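Local coordinates for protein TetR family transcriptional regulator (PDB 6AZH) that probably regulates transcription as a dimeric TetR-family regulator, binding DNA through an N-terminal helix-turn-helix and perhaps controlling fatty acid metabolism genes, at residues Thr70-Glu73 / Asn74-Asp77; Glu78-Glu81 / Lys82-Lys85; Glu127-Glu130 / Arg131-Glu135. One frame throughout, in Å; residues are numbered along the deposited sequence.

In the fold
The three interactions sit on one side of the all-helical C-terminal domain, in sequence order. Interaction 1 is the end of helix 50-74 and the loop after it, interaction 2 the first turns of helix 79-96, and interaction 3 a stretch of helix 113-138. Their centres lie about 9 Å (1 and 2) and about 11 Å (1 and 3, 2 and 3) apart. Salt bridges D77-K85 and E73-R131 tie interaction 1 to the other two, while I72 and L83 both pack on I132. As in TetR-family regulators generally, helix 50-74 leads from the DNA-binding end into the domain that binds ligand and dimerises in relatives; E130 and I80 reach the second subunit.

Interaction 1 of 3, residues Thr70-Glu73 / Asn74-Asp77; sequences TDIE and NLED
T70 and N74, one helical turn apart, lie side by side and point the same way at the C-terminal end of helix 50-74, the helix that in TetR-family regulators links the DNA-binding domain to the C-terminal domain. The methyl CG2 of T70 rests 3.6 Å from ND2 of N74. T70 CG2 stands anti to the backbone N, which puts OG1 beside that N (chi1 -69°), and OG1 bonds back to the carbonyl of H66. The small threonine thus offers its neighbour a methyl while its hydroxyl serves the previous turn. A chi1 of -76° places the N74 amide beside the T70 carbonyl, CG of N74 lying 3.2 Å from T70 O. From ND2 a weak bond runs to a water, which donates a shorter one, 2.6 Å, to OD1 of D71; asparagine and aspartate suit this solvent-facing side, where water can join an amide to a carboxylate. E73 leaves the contact with its chain extended, and its carboxylate reaches R131 on helix 113-138.

L75 folds back over the last carbonyls of the helix, its CG 3.4 Å from I72 O, with CD1 only loosely near CG2 of I72 at 4.5 Å; I72 itself packs on helices 79-96 and 113-138. The backbone closes with N74 N bonded to T70 O at 2.9 Å, and L75 N then turns to I72 O at 3.2 Å, standing 65° out of that carbonyl plane.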
ATOM      1  N   THR A  70      18.744   9.956  -5.676  1.00 23.49           N
ATOM      2  CA  THR A  70      20.090  10.472  -5.447  1.00 24.52           C
ATOM      3  C   THR A  70      20.331  11.757  -6.231  1.00 24.42           C
ATOM      4  O   THR A  70      20.976  12.682  -5.725  1.00 28.08           O
ATOM      5  CB  THR A  70      21.133   9.407  -5.813  1.00 26.84           C
ATOM      6  OG1 THR A  70      21.063   8.337  -4.863  1.00 27.02           O
ATOM      7  CG2 THR A  70      22.541   9.997  -5.774  1.00 26.47           C
ATOM      8  N   ASP A  71      19.806  11.847  -7.457  1.00 23.85           N
ATOM      9  CA  ASP A  71      19.948  13.086  -8.226  1.00 26.26           C
ATOM     10  C   ASP A  71      19.277  14.257  -7.517  1.00 25.55           C
ATOM     11  O   ASP A  71      19.812  15.372  -7.501  1.00 28.46           O
ATOM     12  CB  ASP A  71      19.341  12.927  -9.619  1.00 28.46           C
ATOM     13  CG  ASP A  71      20.187  12.063 -10.538  1.00 32.92           C
ATOM     14  OD1 ASP A  71      21.372  11.824 -10.223  1.00 35.26           O
ATOM     15  OD2 ASP A  71      19.653  11.631 -11.581  1.00 37.18           O
ATOM     16  N   ILE A  72      18.084  14.031  -6.958  1.00 22.38           N
ATOM     17  CA  ILE A  72      17.399  15.088  -6.211  1.00 21.68           C
ATOM     18  C   ILE A  72      18.201  15.478  -4.978  1.00 24.53           C
ATOM     19  O   ILE A  72      18.390  16.673  -4.688  1.00 25.41           O
ATOM     20  CB  ILE A  72      15.972  14.636  -5.844  1.00 18.75           C
ATOM     21  CG1 ILE A  72      15.093  14.674  -7.098  1.00 20.64           C
ATOM     22  CG2 ILE A  72      15.401  15.527  -4.723  1.00 22.69           C
ATOM     23  CD1 ILE A  72      13.710  14.138  -6.878  1.00 20.70           C
ATOM     24  N   GLU A  73      18.693  14.482  -4.238  1.00 21.57           N
ATOM     25  CA  GLU A  73      19.537  14.744  -3.076  1.00 24.66           C
ATOM     26  C   GLU A  73      20.762  15.575  -3.439  1.00 28.75           C
ATOM     27  O   GLU A  73      21.220  16.390  -2.627  1.00 32.06           O
ATOM     28  CB  GLU A  73      19.993  13.434  -2.441  1.00 26.00           C
ATOM     29  CG  GLU A  73      18.913  12.670  -1.697  1.00 26.23           C
ATOM     30  CD  GLU A  73      19.498  11.570  -0.840  1.00 32.93           C
ATOM     31  OE1 GLU A  73      20.084  11.897   0.208  1.00 27.65           O
ATOM     32  OE2 GLU A  73      19.376  10.377  -1.216  1.00 32.29           O
ATOM     33  N   ASN A  74      21.305  15.378  -4.643  1.00 28.03           N
ATOM     34  CA  ASN A  74      22.539  16.039  -5.055  1.00 28.63           C
ATOM     35  C   ASN A  74      22.330  17.488  -5.486  1.00 30.44           C
ATOM     36  O   ASN A  74      23.312  18.231  -5.592  1.00 33.33           O
ATOM     37  CB  ASN A  74      23.196  15.270  -6.207  1.00 29.71           C
ATOM     38  CG  ASN A  74      23.906  14.000  -5.748  1.00 34.96           C
ATOM     39  OD1 ASN A  74      24.227  13.833  -4.573  1.00 37.75           O
ATOM     40  ND2 ASN A  74      24.156  13.099  -6.688  1.00 31.45           N
ATOM     41  N   LEU A  75      21.092  17.896  -5.758  1.00 28.10           N
ATOM     42  CA  LEU A  75      20.818  19.269  -6.161  1.00 30.16           C
ATOM     43  C   LEU A  75      21.221  20.249  -5.068  1.00 27.27           C
ATOM     44  O   LEU A  75      21.274  19.909  -3.886  1.00 25.79           O
ATOM     45  CB  LEU A  75      19.332  19.456  -6.464  1.00 28.61           C
ATOM     46  CG  LEU A  75      18.667  18.543  -7.485  1.00 25.20           C
ATOM     47  CD1 LEU A  75      17.164  18.661  -7.358  1.00 25.49           C
ATOM     48  CD2 LEU A  75      19.141  18.915  -8.883  1.00 29.19           C
ATOM     49  N   GLU A  76      21.504  21.488  -5.473  1.00 29.13           N
ATOM     50  CA  GLU A  76      21.755  22.550  -4.502  1.00 27.46           C
ATOM     51  C   GLU A  76      20.473  23.210  -3.994  1.00 25.73           C
ATOM     52  O   GLU A  76      20.553  24.067  -3.103  1.00 28.02           O
ATOM     53  CB  GLU A  76      22.685  23.601  -5.120  1.00 27.56           C
ATOM     54  CG  GLU A  76      23.977  22.991  -5.643  1.00 32.34           C
ATOM     55  CD  GLU A  76      24.976  24.025  -6.127  1.00 47.66           C
ATOM     56  OE1 GLU A  76      25.210  25.019  -5.405  1.00 50.47           O
ATOM     57  OE2 GLU A  76      25.532  23.838  -7.233  1.00 54.35           O
ATOM     58  N   ASP A  77      19.315  22.835  -4.548  1.00 26.36           N
ATOM     59  CA  ASP A  77      18.017  23.385  -4.160  1.00 23.13           C
ATOM     60  C   ASP A  77      17.802  23.314  -2.655  1.00 22.56           C
ATOM     61  O   ASP A  77      18.337  22.441  -1.968  1.00 22.05           O
ATOM     62  CB  ASP A  77      16.887  22.620  -4.857  1.00 22.03           C
ATOM     63  CG  ASP A  77      16.974  22.698  -6.372  1.00 28.79           C
ATOM     64  OD1 ASP A  77      18.101  22.632  -6.914  1.00 26.36           O
ATOM     65  OD2 ASP A  77      15.912  22.823  -7.012  1.00 32.60           O
TER
HETATM   66  O   HOH W   1      23.025  13.758  -9.757  1.00 37.08           O

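Interaction 2 of 3, residues Glu78-Glu81 / Lys82-Lys85; sequences EPIE and KLKK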
ATOM      1  N   GLU A  78      17.015  24.265  -2.140  1.00 21.08           N
ATOM      2  CA  GLU A  78      16.561  24.178  -0.766  1.00 19.53           C
ATOM      3  C   GLU A  78      15.808  22.868  -0.562  1.00 20.33           C
ATOM      4  O   GLU A  78      15.147  22.379  -1.481  1.00 18.23           O
ATOM      5  CB  GLU A  78      15.642  25.339  -0.418  1.00 19.34           C
ATOM      6  CG  GLU A  78      16.348  26.659  -0.461  1.00 15.62           C
ATOM      7  CD  GLU A  78      17.467  26.744   0.544  1.00 19.87           C
ATOM      8  OE1 GLU A  78      17.226  26.441   1.727  1.00 19.67           O
ATOM      9  OE2 GLU A  78      18.595  27.126   0.148  1.00 24.35           O
ATOM     10  N   PRO A  79      15.880  22.295   0.637  1.00 18.81           N
ATOM     11  CA  PRO A  79      15.199  21.009   0.872  1.00 18.52           C
ATOM     12  C   PRO A  79      13.714  21.038   0.558  1.00 20.05           C
ATOM     13  O   PRO A  79      13.169  20.041   0.063  1.00 17.57           O
ATOM     14  CB  PRO A  79      15.456  20.758   2.361  1.00 21.32           C
ATOM     15  CG  PRO A  79      16.680  21.532   2.684  1.00 25.96           C
ATOM     16  CD  PRO A  79      16.719  22.712   1.771  1.00 20.14           C
ATOM     17  N   ILE A  80      13.023  22.146   0.860  1.00 17.67           N
ATOM     18  CA  ILE A  80      11.594  22.209   0.573  1.00 15.87           C
ATOM     19  C   ILE A  80      11.353  22.102  -0.924  1.00 17.26           C
ATOM     20  O   ILE A  80      10.339  21.541  -1.365  1.00 18.22           O
ATOM     21  CB  ILE A  80      10.977  23.505   1.167  1.00 15.22           C
ATOM     22  CG1 ILE A  80       9.467  23.533   0.933  1.00 19.05           C
ATOM     23  CG2 ILE A  80      11.612  24.741   0.549  1.00 18.77           C
ATOM     24  CD1 ILE A  80       8.723  22.357   1.546  1.00 18.73           C
ATOM     25  N   GLU A  81      12.276  22.628  -1.735  1.00 17.06           N
ATOM     26  CA  GLU A  81      12.148  22.482  -3.175  1.00 17.48           C
ATOM     27  C   GLU A  81      12.514  21.065  -3.615  1.00 13.58           C
ATOM     28  O   GLU A  81      11.937  20.549  -4.582  1.00 17.64           O
ATOM     29  CB  GLU A  81      13.019  23.522  -3.884  1.00 17.03           C
ATOM     30  CG  GLU A  81      12.551  24.963  -3.627  1.00 20.83           C
ATOM     31  CD  GLU A  81      11.102  25.157  -4.035  1.00 21.33           C
ATOM     32  OE1 GLU A  81      10.767  24.790  -5.183  1.00 23.39           O
ATOM     33  OE2 GLU A  81      10.298  25.654  -3.209  1.00 22.03           O
ATOM     34  N   LYS A  82      13.442  20.422  -2.906  1.00 16.99           N
ATOM     35  CA  LYS A  82      13.731  19.018  -3.185  1.00 13.77           C
ATOM     36  C   LYS A  82      12.514  18.145  -2.917  1.00 17.50           C
ATOM     37  O   LYS A  82      12.264  17.185  -3.657  1.00 18.66           O
ATOM     38  CB  LYS A  82      14.918  18.528  -2.357  1.00 15.88           C
ATOM     39  CG  LYS A  82      16.289  19.056  -2.810  1.00 18.47           C
ATOM     40  CD  LYS A  82      17.346  18.770  -1.756  1.00 22.41           C
ATOM     41  CE  LYS A  82      18.754  18.922  -2.321  1.00 25.14           C
ATOM     42  NZ  LYS A  82      19.782  18.642  -1.278  1.00 26.95           N
ATOM     43  N   LEU A  83      11.736  18.459  -1.863  1.00 16.13           N
ATOM     44  CA  LEU A  83      10.538  17.657  -1.587  1.00 17.21           C
ATOM     45  C   LEU A  83       9.506  17.821  -2.691  1.00 19.82           C
ATOM     46  O   LEU A  83       8.866  16.844  -3.098  1.00 17.19           O
ATOM     47  CB  LEU A  83       9.918  18.015  -0.228  1.00 15.29           C
ATOM     48  CG  LEU A  83      10.752  17.602   0.989  1.00 16.83           C
ATOM     49  CD1 LEU A  83      10.181  18.234   2.273  1.00 19.85           C
ATOM     50  CD2 LEU A  83      10.843  16.068   1.121  1.00 19.33           C
ATOM     51  N   LYS A  84       9.323  19.044  -3.188  1.00 16.45           N
ATOM     52  CA  LYS A  84       8.411  19.232  -4.311  1.00 17.91           C
ATOM     53  C   LYS A  84       8.861  18.425  -5.526  1.00 18.85           C
ATOM     54  O   LYS A  84       8.034  17.795  -6.199  1.00 19.26           O
ATOM     55  CB  LYS A  84       8.294  20.718  -4.641  1.00 18.02           C
ATOM     56  CG  LYS A  84       7.542  21.499  -3.555  1.00 16.81           C
ATOM     57  CD  LYS A  84       7.820  22.997  -3.718  1.00 16.57           C
ATOM     58  CE  LYS A  84       7.166  23.850  -2.650  1.00 18.94           C
ATOM     59  NZ  LYS A  84       7.382  25.278  -3.042  1.00 20.80           N
ATOM     60  N   LYS A  85      10.171  18.389  -5.788  1.00 16.75           N
ATOM     61  CA  LYS A  85      10.680  17.608  -6.915  1.00 17.52           C
ATOM     62  C   LYS A  85      10.580  16.109  -6.645  1.00 19.76           C
ATOM     63  O   LYS A  85      10.416  15.326  -7.586  1.00 18.73           O
ATOM     64  CB  LYS A  85      12.124  18.011  -7.236  1.00 20.66           C
ATOM     65  CG  LYS A  85      12.219  19.390  -7.937  1.00 20.45           C
ATOM     66  CD  LYS A  85      13.648  19.928  -8.089  1.00 23.32           C
ATOM     67  CE  LYS A  85      13.657  21.131  -9.043  1.00 27.98           C
ATOM     68  NZ  LYS A  85      15.010  21.743  -9.179  1.00 32.03           N
TER
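The charged contact joins E81 to K84, three residues on. Their side chains cross obliquely, and NZ of K84 bonds to OE2 of E81 at 2.9 Å, on the syn side of the carboxylate and 20° out of its plane. Glutamate reaches this point by folding: its chain bends at chi2 (-57°), swinging the carboxylate across to K84, whereas the lysine stays extended. The long chain of K84 also meets carbon, its CE lying 4.3 Å from CG1 of I80, while its CG passes the carbonyl O of I80 at 3.6 Å. A flexible acid and a long base suit this partly exposed side, where K84 can keep its aliphatic part against the helix.

The backbone bonds belong to the first turns of helix 79-96, in the C-terminal domain of the TetR fold. E78 holds the N-cap position and its carbonyl O receives K82 N at 3.0 Å; bonds from L83 N to P79 O, from K84 N to I80 O and from K85 N to E81 O follow. Proline fits the first helical position, since its missing N-H would have found no carbonyl in a preceding turn. The carboxylate of E78 meets Q141, whose amide oxygen also takes the N-H of I80.

Among the apolar groups, CD1 of I80 comes 4.4 Å from CD1 of L83. Isoleucine continues to L186 and to V190 of the second subunit, whereas leucine is buried against I132 and L133 of helix 113-138. K82, extended past the ring of P79 with CD 4.1 Å from P79 CA, sends its ammonium to the carbonyl of E73.

Interaction 3 of 3, residues Glu127-Glu130 / Arg131-Glu135; sequences EGIE and RILKE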
ATOM      1  N   GLU A 127      15.191   5.782   3.209  1.00 22.99           N
ATOM      2  CA  GLU A 127      16.219   6.522   3.940  1.00 23.29           C
ATOM      3  C   GLU A 127      16.673   7.763   3.185  1.00 24.30           C
ATOM      4  O   GLU A 127      17.086   8.748   3.807  1.00 23.98           O
ATOM      5  CB  GLU A 127      17.416   5.616   4.235  1.00 27.86           C
ATOM      6  CG  GLU A 127      17.176   4.691   5.413  1.00 30.53           C
ATOM      7  CD  GLU A 127      18.148   3.526   5.454  1.00 34.79           C
ATOM      8  OE1 GLU A 127      19.037   3.449   4.575  1.00 36.06           O
ATOM      9  OE2 GLU A 127      18.011   2.687   6.367  1.00 36.95           O
ATOM     10  N   GLY A 128      16.628   7.738   1.852  1.00 19.20           N
ATOM     11  CA  GLY A 128      16.915   8.954   1.104  1.00 25.50           C
ATOM     12  C   GLY A 128      15.900  10.049   1.380  1.00 24.01           C
ATOM     13  O   GLY A 128      16.262  11.218   1.532  1.00 26.62           O
ATOM     14  N   ILE A 129      14.613   9.681   1.450  1.00 21.97           N
ATOM     15  CA  ILE A 129      13.572  10.635   1.832  1.00 19.11           C
ATOM     16  C   ILE A 129      13.840  11.181   3.228  1.00 20.57           C
ATOM     17  O   ILE A 129      13.711  12.385   3.476  1.00 19.72           O
ATOM     18  CB  ILE A 129      12.172   9.986   1.745  1.00 20.15           C
ATOM     19  CG1 ILE A 129      11.849   9.546   0.304  1.00 19.75           C
ATOM     20  CG2 ILE A 129      11.082  10.953   2.287  1.00 17.71           C
ATOM     21  CD1 ILE A 129      10.599   8.645   0.195  1.00 25.17           C
ATOM     22  N   GLU A 130      14.215  10.305   4.166  1.00 21.26           N
ATOM     23  CA  GLU A 130      14.534  10.771   5.514  1.00 21.71           C
ATOM     24  C   GLU A 130      15.655  11.794   5.490  1.00 18.82           C
ATOM     25  O   GLU A 130      15.612  12.788   6.227  1.00 23.22           O
ATOM     26  CB  GLU A 130      14.918   9.600   6.414  1.00 19.07           C
ATOM     27  CG  GLU A 130      13.775   8.621   6.595  1.00 24.56           C
ATOM     28  CD  GLU A 130      14.135   7.406   7.422  1.00 32.41           C
ATOM     29  OE1 GLU A 130      15.235   7.380   8.008  1.00 36.50           O
ATOM     30  OE2 GLU A 130      13.304   6.477   7.477  1.00 35.75           O
ATOM     31  N   ARG A 131      16.662  11.583   4.639  1.00 20.03           N
ATOM     32  CA  ARG A 131      17.775  12.527   4.586  1.00 23.63           C
ATOM     33  C   ARG A 131      17.314  13.913   4.141  1.00 23.20           C
ATOM     34  O   ARG A 131      17.757  14.919   4.699  1.00 23.97           O
ATOM     35  CB  ARG A 131      18.875  11.998   3.667  1.00 24.35           C
ATOM     36  CG  ARG A 131      19.583  10.760   4.228  1.00 25.15           C
ATOM     37  CD  ARG A 131      20.847  10.453   3.467  1.00 25.19           C
ATOM     38  NE  ARG A 131      20.569   9.920   2.139  1.00 27.32           N
ATOM     39  CZ  ARG A 131      20.362   8.628   1.881  1.00 29.03           C
ATOM     40  NH1 ARG A 131      20.400   7.733   2.859  1.00 29.65           N
ATOM     41  NH2 ARG A 131      20.118   8.231   0.643  1.00 27.98           N
ATOM     42  N   ILE A 132      16.437  13.990   3.136  1.00 21.58           N
ATOM     43  CA  ILE A 132      15.934  15.295   2.709  1.00 22.19           C
ATOM     44  C   ILE A 132      15.124  15.938   3.824  1.00 22.73           C
ATOM     45  O   ILE A 132      15.252  17.146   4.087  1.00 19.96           O
ATOM     46  CB  ILE A 132      15.118  15.171   1.408  1.00 22.86           C
ATOM     47  CG1 ILE A 132      15.993  14.609   0.281  1.00 26.70           C
ATOM     48  CG2 ILE A 132      14.508  16.533   0.996  1.00 19.09           C
ATOM     49  CD1 ILE A 132      15.197  14.187  -0.931  1.00 21.85           C
ATOM     50  N   LEU A 133      14.290  15.144   4.513  1.00 18.89           N
ATOM     51  CA  LEU A 133      13.478  15.697   5.595  1.00 19.78           C
ATOM     52  C   LEU A 133      14.353  16.235   6.716  1.00 21.02           C
ATOM     53  O   LEU A 133      14.075  17.306   7.267  1.00 21.03           O
ATOM     54  CB  LEU A 133      12.507  14.645   6.137  1.00 16.77           C
ATOM     55  CG  LEU A 133      11.412  14.205   5.156  1.00 20.35           C
ATOM     56  CD1 LEU A 133      10.647  12.984   5.703  1.00 20.80           C
ATOM     57  CD2 LEU A 133      10.453  15.333   4.814  1.00 18.96           C
ATOM     58  N   LYS A 134      15.421  15.513   7.063  1.00 21.72           N
ATOM     59  CA  LYS A 134      16.305  15.984   8.130  1.00 24.50           C
ATOM     60  C   LYS A 134      16.897  17.347   7.788  1.00 23.03           C
ATOM     61  O   LYS A 134      16.918  18.260   8.625  1.00 23.56           O
ATOM     62  CB  LYS A 134      17.416  14.970   8.385  1.00 29.72           C
ATOM     63  CG  LYS A 134      18.299  15.339   9.560  1.00 26.65           C
ATOM     64  CD  LYS A 134      19.350  14.256   9.823  1.00 36.95           C
ATOM     65  CE  LYS A 134      19.930  14.400  11.231  1.00 42.33           C
ATOM     66  NZ  LYS A 134      20.900  13.310  11.544  1.00 56.99           N
ATOM     67  N   GLU A 135      17.367  17.504   6.553  1.00 22.89           N
ATOM     68  CA  GLU A 135      17.877  18.802   6.121  1.00 22.78           C
ATOM     69  C   GLU A 135      16.785  19.860   6.154  1.00 24.65           C
ATOM     70  O   GLU A 135      17.032  21.001   6.570  1.00 20.80           O
ATOM     71  CB  GLU A 135      18.468  18.699   4.718  1.00 24.04           C
ATOM     72  CG  GLU A 135      19.431  19.846   4.393  1.00 26.94           C
ATOM     73  CD  GLU A 135      19.832  19.901   2.928  1.00 33.07           C
ATOM     74  OE1 GLU A 135      20.057  21.021   2.417  1.00 36.52           O
ATOM     75  OE2 GLU A 135      19.922  18.833   2.286  1.00 34.03           O
TER
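E127-G128-I129-E130 hands its carbonyls to R131-I132-L133-K134 in an unbroken run of i to i+4 bonds, the regular pattern of an alpha-helix in mid-course. R131 N meets E127 O at 3.0 Å and K134 N meets E130 O at 2.9 Å. Between them, I132 N bonds to G128 O and L133 N to I129 O.

R131 carries the main side-chain contact, a packing of its guanidinium face on the preceding turn. Its chain bends at chi3 (-72°), which turns the guanidinium back along the helix: CA of G128 is 3.3 Å above its plane and E127 O 3.5 Å above it, both offset toward the rim. Glycine at 128 presents bare backbone there, so the flat group can settle close, with NH2 of R131 3.3 Å from G128 CA. NE of R131 is meanwhile engaged by the carboxylate of E73 on helix 50-74. E127 lies alongside, its carboxylate too far for a direct bridge but probably adding a favourable charge.

On the buried side I129 and L133 lie side by side and point the same way, CG2 of I129 4.0 Å from CD1 of L133. Branched chains suit this face because it is covered by L150, A151 and L154 of helix 147-165, while I132 fits against L69 and I72. E130, at the border of that face and touching A151, forms a salt bridge with R168 of the second subunit. This amphipathic division, apolar residues inward and charged ones at the border and on the outer side, is that of a helix packed in the all-alpha C-terminal domain of TetR-family dimers.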